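Local coordinates for stage II sporulation protein E (SpoIIE) (Moorella thermoacetica, PDB 3ZT9) that probably acts as a manganese-dependent PP2C-type protein phosphatase in signalling from the bacterial stressosome, at residues Ala55-Ser60 / Asn67-Cys72; Gly7-Ala12 / Ile176-Gly181. All coordinates share one frame; numbering follows the deposited sequence. Where two conformers were deposited one is given.

Contact 1 of 2, residues Ala55-Ser60 / Asn67-Cys72; sequences ASMESS and NIFQLC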
loop_
_atom_site.group_PDB
_atom_site.type_symbol
_atom_site.label_atom_id
_atom_site.label_comp_id
_atom_site.label_asym_id
_atom_site.label_seq_id
_atom_site.Cartn_x
_atom_site.Cartn_y
_atom_site.Cartn_z
ATOM N N ALA A 55 1.161 -4.959 11.080
ATOM C CA ALA A 55 1.389 -4.738 12.512
ATOM C C ALA A 55 2.858 -4.453 12.785
ATOM O O ALA A 55 3.197 -3.592 13.594
ATOM C CB ALA A 55 0.944 -5.974 13.311
ATOM N N SER A 56 3.728 -5.188 12.088
ATOM C CA SER A 56 5.165 -4.979 12.170
ATOM C C SER A 56 5.577 -3.572 11.709
ATOM O O SER A 56 6.400 -2.906 12.342
ATOM C CB SER A 56 5.905 -6.011 11.341
ATOM O OG SER A 56 7.293 -5.782 11.532
ATOM N N MET A 57 5.025 -3.130 10.589
ATOM C CA MET A 57 5.278 -1.772 10.104
ATOM C C MET A 57 4.871 -0.734 11.119
ATOM O O MET A 57 5.636 0.198 11.419
ATOM C CB MET A 57 4.516 -1.535 8.810
ATOM C CG MET A 57 5.115 -2.285 7.679
ATOM S SD MET A 57 4.241 -1.856 6.157
ATOM C CE MET A 57 5.318 -2.602 4.981
ATOM N N GLU A 58 3.672 -0.881 11.658
ATOM C CA GLU A 58 3.181 0.109 12.596
ATOM C C GLU A 58 4.126 0.173 13.775
ATOM O O GLU A 58 4.447 1.249 14.293
ATOM C CB GLU A 58 1.778 -0.235 13.078
ATOM C CG GLU A 58 1.372 0.656 14.241
ATOM C CD GLU A 58 -0.120 0.647 14.518
ATOM O OE1 GLU A 58 -0.849 -0.131 13.870
ATOM O OE2 GLU A 58 -0.550 1.433 15.388
ATOM N N SER A 59 4.610 -0.974 14.205
ATOM C CA SER A 59 5.476 -0.984 15.381
ATOM C C SER A 59 6.847 -0.339 15.067
ATOM O O SER A 59 7.551 0.086 15.969
ATOM C CB SER A 59 5.643 -2.413 15.896
ATOM O OG SER A 59 6.536 -3.128 15.068
ATOM N N SER A 60 7.202 -0.263 13.788
ATOM C CA SER A 60 8.530 0.181 13.347
ATOM C C SER A 60 8.512 1.578 12.733
ATOM O O SER A 60 9.511 2.040 12.200
ATOM C CB SER A 60 9.055 -0.767 12.271
ATOM O OG SER A 60 9.141 -2.074 12.770
ATOM N N ASN A 67 14.883 -0.342 7.884
ATOM C CA ASN A 67 14.575 -1.067 9.111
ATOM C C ASN A 67 13.162 -1.647 9.081
ATOM O O ASN A 67 12.948 -2.804 9.459
ATOM C CB ASN A 67 14.724 -0.169 10.327
ATOM C CG ASN A 67 14.725 -0.957 11.619
ATOM O OD1 ASN A 67 15.642 -1.740 11.881
ATOM N ND2 ASN A 67 13.695 -0.768 12.429
ATOM N N ILE A 68 12.199 -0.857 8.624
ATOM C CA ILE A 68 10.805 -1.306 8.617
ATOM C C ILE A 68 10.635 -2.597 7.814
ATOM O O ILE A 68 10.033 -3.560 8.288
ATOM C CB ILE A 68 9.863 -0.239 8.078
ATOM C CG1 ILE A 68 9.690 0.895 9.094
ATOM C CG2 ILE A 68 8.480 -0.853 7.746
ATOM C CD1 ILE A 68 9.177 2.197 8.453
ATOM N N PHE A 69 11.218 -2.646 6.624
ATOM C CA PHE A 69 11.043 -3.803 5.753
ATOM C C PHE A 69 11.854 -4.983 6.238
ATOM O O PHE A 69 11.409 -6.111 6.125
ATOM C CB PHE A 69 11.398 -3.424 4.292
ATOM C CG PHE A 69 10.245 -2.825 3.545
ATOM C CD1 PHE A 69 9.352 -3.638 2.871
ATOM C CD2 PHE A 69 10.025 -1.477 3.576
ATOM C CE1 PHE A 69 8.244 -3.100 2.203
ATOM C CE2 PHE A 69 8.943 -0.913 2.898
ATOM C CZ PHE A 69 8.051 -1.729 2.205
ATOM N N GLN A 70 13.022 -4.716 6.824
ATOM C CA GLN A 70 13.882 -5.774 7.367
ATOM C C GLN A 70 13.210 -6.447 8.569
ATOM O O GLN A 70 13.202 -7.656 8.664
ATOM C CB GLN A 70 15.290 -5.243 7.725
ATOM C CG GLN A 70 16.166 -4.975 6.496
ATOM C CD GLN A 70 17.517 -4.375 6.845
ATOM O OE1 GLN A 70 17.801 -4.073 8.007
ATOM N NE2 GLN A 70 18.363 -4.208 5.837
ATOM N N LEU A 71 12.596 -5.679 9.466
ATOM C CA LEU A 71 11.847 -6.296 10.556
ATOM C C LEU A 71 10.610 -7.062 10.037
ATOM O O LEU A 71 10.292 -8.129 10.555
ATOM C CB LEU A 71 11.440 -5.288 11.639
ATOM C CG LEU A 71 10.630 -5.902 12.808
ATOM C CD1 LEU A 71 9.369 -6.551 12.316
ATOM C CD2 LEU A 71 11.380 -6.949 13.621
ATOM N N CYS A 72 9.894 -6.513 9.050
ATOM C CA CYS A 72 8.753 -7.214 8.447
ATOM C C CYS A 72 9.152 -8.597 7.991
ATOM O O CYS A 72 8.465 -9.586 8.272
ATOM C CB CYS A 72 8.232 -6.482 7.200
ATOM S SG CYS A 72 7.076 -5.199 7.516
HETATM O O HOH W 1 8.496 -3.521 10.502
#
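Met57 places its CG beside its own backbone N (chi1 -72°) and then runs out extended, which carries the thioether chain toward helix 67-72 between Ile68 and Phe69. Its CG lies 3.7 Å from Ile68 CG2, the methionine and isoleucine side chains meeting at about a right angle, and Cys72 SG comes near in one of its two conformers. The terminal CE reaches the Phe69 ring obliquely, 4.0 Å from CZ. A flexible, unbranched methionine suits this slot between a branched side chain and a ring, and Ala84 and Leu86 of strand 82-90 extend the apolar patch.

Further along, Ser60 is small enough for the helices to come close, and its CB packs 3.6 Å from Ile68 CG1. Water 1 fits between the helices. It donates to Ser60 OG and to Ile68 O, at 2.7 Å from the latter; a further bond to Ser56 OG is less certain, since that OG is modelled too close to Leu71 CD1.

Segments 55-60 and 67-72, whose directions differ by 141°, belong to two successive helices of the PP2C-like fold. They thus join through an apolar side next to the sheet and a serine-lined side where one water links a buried hydroxyl to a carbonyl across the interface.

Contact 2 of 2, residues Gly7-Ala12 / Ile176-Gly181; sequences GIYTRA and IGEKYG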
loop_
_atom_site.group_PDB
_atom_site.type_symbol
_atom_site.label_atom_id
_atom_site.label_comp_id
_atom_site.label_asym_id
_atom_site.label_seq_id
_atom_site.Cartn_x
_atom_site.Cartn_y
_atom_site.Cartn_z
ATOM N N GLY A 7 -8.992 7.092 1.889
ATOM C CA GLY A 7 -9.991 6.050 1.747
ATOM C C GLY A 7 -9.310 4.687 1.673
ATOM O O GLY A 7 -8.263 4.524 1.028
ATOM N N ILE A 8 -9.928 3.699 2.333
ATOM C CA ILE A 8 -9.449 2.315 2.288
ATOM C C ILE A 8 -10.582 1.403 1.831
ATOM O O ILE A 8 -11.700 1.519 2.319
ATOM C CB ILE A 8 -9.019 1.843 3.683
ATOM C CG1 ILE A 8 -7.792 2.632 4.148
ATOM C CG2 ILE A 8 -8.722 0.349 3.674
ATOM C CD1 ILE A 8 -7.312 2.224 5.561
ATOM N N TYR A 9 -10.268 0.421 0.980
ATOM C CA TYR A 9 -11.235 -0.620 0.630
ATOM C C TYR A 9 -10.530 -1.950 0.552
ATOM O O TYR A 9 -9.432 -2.037 -0.006
ATOM C CB TYR A 9 -11.841 -0.344 -0.736
ATOM C CG TYR A 9 -12.743 -1.446 -1.272
ATOM C CD1 TYR A 9 -14.098 -1.480 -0.925
ATOM C CD2 TYR A 9 -12.262 -2.412 -2.169
ATOM C CE1 TYR A 9 -14.945 -2.475 -1.428
ATOM C CE2 TYR A 9 -13.126 -3.411 -2.683
ATOM C CZ TYR A 9 -14.457 -3.415 -2.317
ATOM O OH TYR A 9 -15.302 -4.394 -2.831
ATOM N N THR A 10 -11.137 -2.987 1.104
ATOM C CA THR A 10 -10.598 -4.352 0.882
ATOM C C THR A 10 -11.789 -5.286 0.614
ATOM O O THR A 10 -12.940 -4.995 1.028
ATOM C CB THR A 10 -9.816 -4.930 2.126
ATOM O OG1 THR A 10 -10.693 -5.095 3.244
ATOM C CG2 THR A 10 -8.636 -4.027 2.529
ATOM N N ARG A 11 -11.514 -6.376 -0.090
ATOM C CA ARG A 11 -12.543 -7.363 -0.394
ATOM C C ARG A 11 -11.853 -8.715 -0.529
ATOM O O ARG A 11 -10.890 -8.863 -1.285
ATOM C CB ARG A 11 -13.276 -7.038 -1.711
ATOM C CG ARG A 11 -14.474 -7.957 -1.945
ATOM C CD ARG A 11 -15.177 -7.682 -3.273
ATOM N NE ARG A 11 -14.280 -7.919 -4.405
ATOM C CZ ARG A 11 -14.433 -7.388 -5.618
ATOM N NH1 ARG A 11 -15.460 -6.591 -5.877
ATOM N NH2 ARG A 11 -13.561 -7.664 -6.575
ATOM N N ALA A 12 -12.363 -9.706 0.188
ATOM C CA ALA A 12 -11.803 -11.054 0.055
ATOM C C ALA A 12 -12.093 -11.645 -1.319
ATOM O O ALA A 12 -13.150 -11.418 -1.896
ATOM C CB ALA A 12 -12.384 -11.967 1.118
ATOM N N ILE A 176 -13.542 2.073 -7.054
ATOM C CA ILE A 176 -12.357 1.488 -7.716
ATOM C C ILE A 176 -12.269 -0.000 -7.461
ATOM O O ILE A 176 -12.081 -0.774 -8.395
ATOM C CB ILE A 176 -11.100 2.207 -7.293
ATOM C CG1 ILE A 176 -11.097 3.603 -7.940
ATOM C CG2 ILE A 176 -9.861 1.394 -7.735
ATOM C CD1 ILE A 176 -9.954 4.530 -7.396
ATOM N N GLY A 177 -12.411 -0.414 -6.212
ATOM C CA GLY A 177 -12.334 -1.834 -5.896
ATOM C C GLY A 177 -13.409 -2.647 -6.609
ATOM O O GLY A 177 -13.151 -3.730 -7.098
ATOM N N GLU A 178 -14.624 -2.103 -6.672
ATOM C CA GLU A 178 -15.753 -2.785 -7.288
ATOM C C GLU A 178 -15.663 -2.830 -8.824
ATOM O O GLU A 178 -15.951 -3.876 -9.431
ATOM C CB GLU A 178 -17.086 -2.135 -6.831
ATOM C CG GLU A 178 -17.380 -2.493 -5.415
ATOM C CD GLU A 178 -18.539 -1.745 -4.813
ATOM O OE1 GLU A 178 -18.822 -0.634 -5.263
ATOM O OE2 GLU A 178 -19.117 -2.276 -3.857
ATOM N N LYS A 179 -15.209 -1.749 -9.441
ATOM C CA LYS A 179 -15.120 -1.697 -10.914
ATOM C C LYS A 179 -13.939 -2.490 -11.414
ATOM O O LYS A 179 -14.035 -3.152 -12.431
ATOM C CB LYS A 179 -14.922 -0.262 -11.435
ATOM C CG LYS A 179 -16.164 0.579 -11.531
ATOM C CD LYS A 179 -17.148 0.026 -12.551
ATOM C CE LYS A 179 -18.354 0.966 -12.688
ATOM N NZ LYS A 179 -19.484 0.244 -13.332
ATOM N N TYR A 180 -12.815 -2.383 -10.711
ATOM C CA TYR A 180 -11.537 -2.889 -11.238
ATOM C C TYR A 180 -11.000 -4.119 -10.520
ATOM O O TYR A 180 -10.077 -4.767 -11.008
ATOM C CB TYR A 180 -10.502 -1.760 -11.217
ATOM C CG TYR A 180 -10.961 -0.606 -12.056
ATOM C CD1 TYR A 180 -11.104 -0.747 -13.444
ATOM C CD2 TYR A 180 -11.305 0.610 -11.471
ATOM C CE1 TYR A 180 -11.553 0.302 -14.212
ATOM C CE2 TYR A 180 -11.746 1.665 -12.248
ATOM C CZ TYR A 180 -11.875 1.488 -13.607
ATOM O OH TYR A 180 -12.311 2.536 -14.364
ATOM N N GLY A 181 -11.567 -4.443 -9.364
ATOM C CA GLY A 181 -11.073 -5.543 -8.531
ATOM C C GLY A 181 -11.388 -6.899 -9.140
ATOM O O GLY A 181 -12.508 -7.136 -9.570
HETATM O O HOH W 2 -17.878 -4.314 -2.511
HETATM O O HOH W 3 -15.252 -6.518 -9.089
#
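The Tyr9 ring and the Glu178 side chain cross at about a right angle where strand 6-11, an outermost strand of one sheet of the PP2C-like beta sandwich, packs against helix 169-180. The strand and helix segments run in broadly similar directions, and Tyr9 and Arg11, two residues apart, both point from the strand toward the helix.

The Tyr9 ring approaches Gly177 obliquely, its CE2 3.7 Å from the glycine CA. With no side chain, Gly177 lets the ring come directly against the helix backbone, while Val173 and Arg174 of the preceding turn continue its packing. Beyond the ring, the phenol OH comes 3.8 Å from Glu178 CG, and the carboxylate plane is turned 68° from the ring plane. Water 2 sits at the ring edge, in its plane, hydrogen-bonded to Tyr9 OH and donating to Glu178 OE2 at 2.7 Å. That carboxylate oxygen also forms a salt bridge with Arg174, which probably helps to fix it.

Arg11 starts with CG opposite its backbone N and bends at chi3 (62°), which turns the guanidinium toward the helix end. Its long chain suits a position from which the last carbonyls must be reached. Gly181, the first residue to leave helical geometry, presents its O at the guanidinium edge, and NH2 also bonds weakly to Arg182 O. Water 3 accepts from Arg11 NH1 and donates to Glu178 O and Gly181 O. The direct bond from Arg11 NH2 to Gly181 O is weak, 3.2 Å long and bent to 139° at the hydrogen.

Both contacts involve a helix, but they lie on opposite sides of the chain's centre, about 25 Å apart between centres, and share no element. Contact 1 is buried and joins two helices that are successive in the chain, resting against the sheet that contains strand 82-90. Contact 2 lies at the surface and brings together distant parts of the chain, joining a helix near the C-terminus to an outermost strand of the other sheet. Their chemistry follows their places: thioether, aromatic and aliphatic groups dominate the first, with a water between serine hydroxyls and a helix carbonyl, whereas the second relies on a tyrosine ring against glycine, an arginine at a helix end, and waters joining the phenol to a carboxylate and the guanidinium to backbone carbonyls.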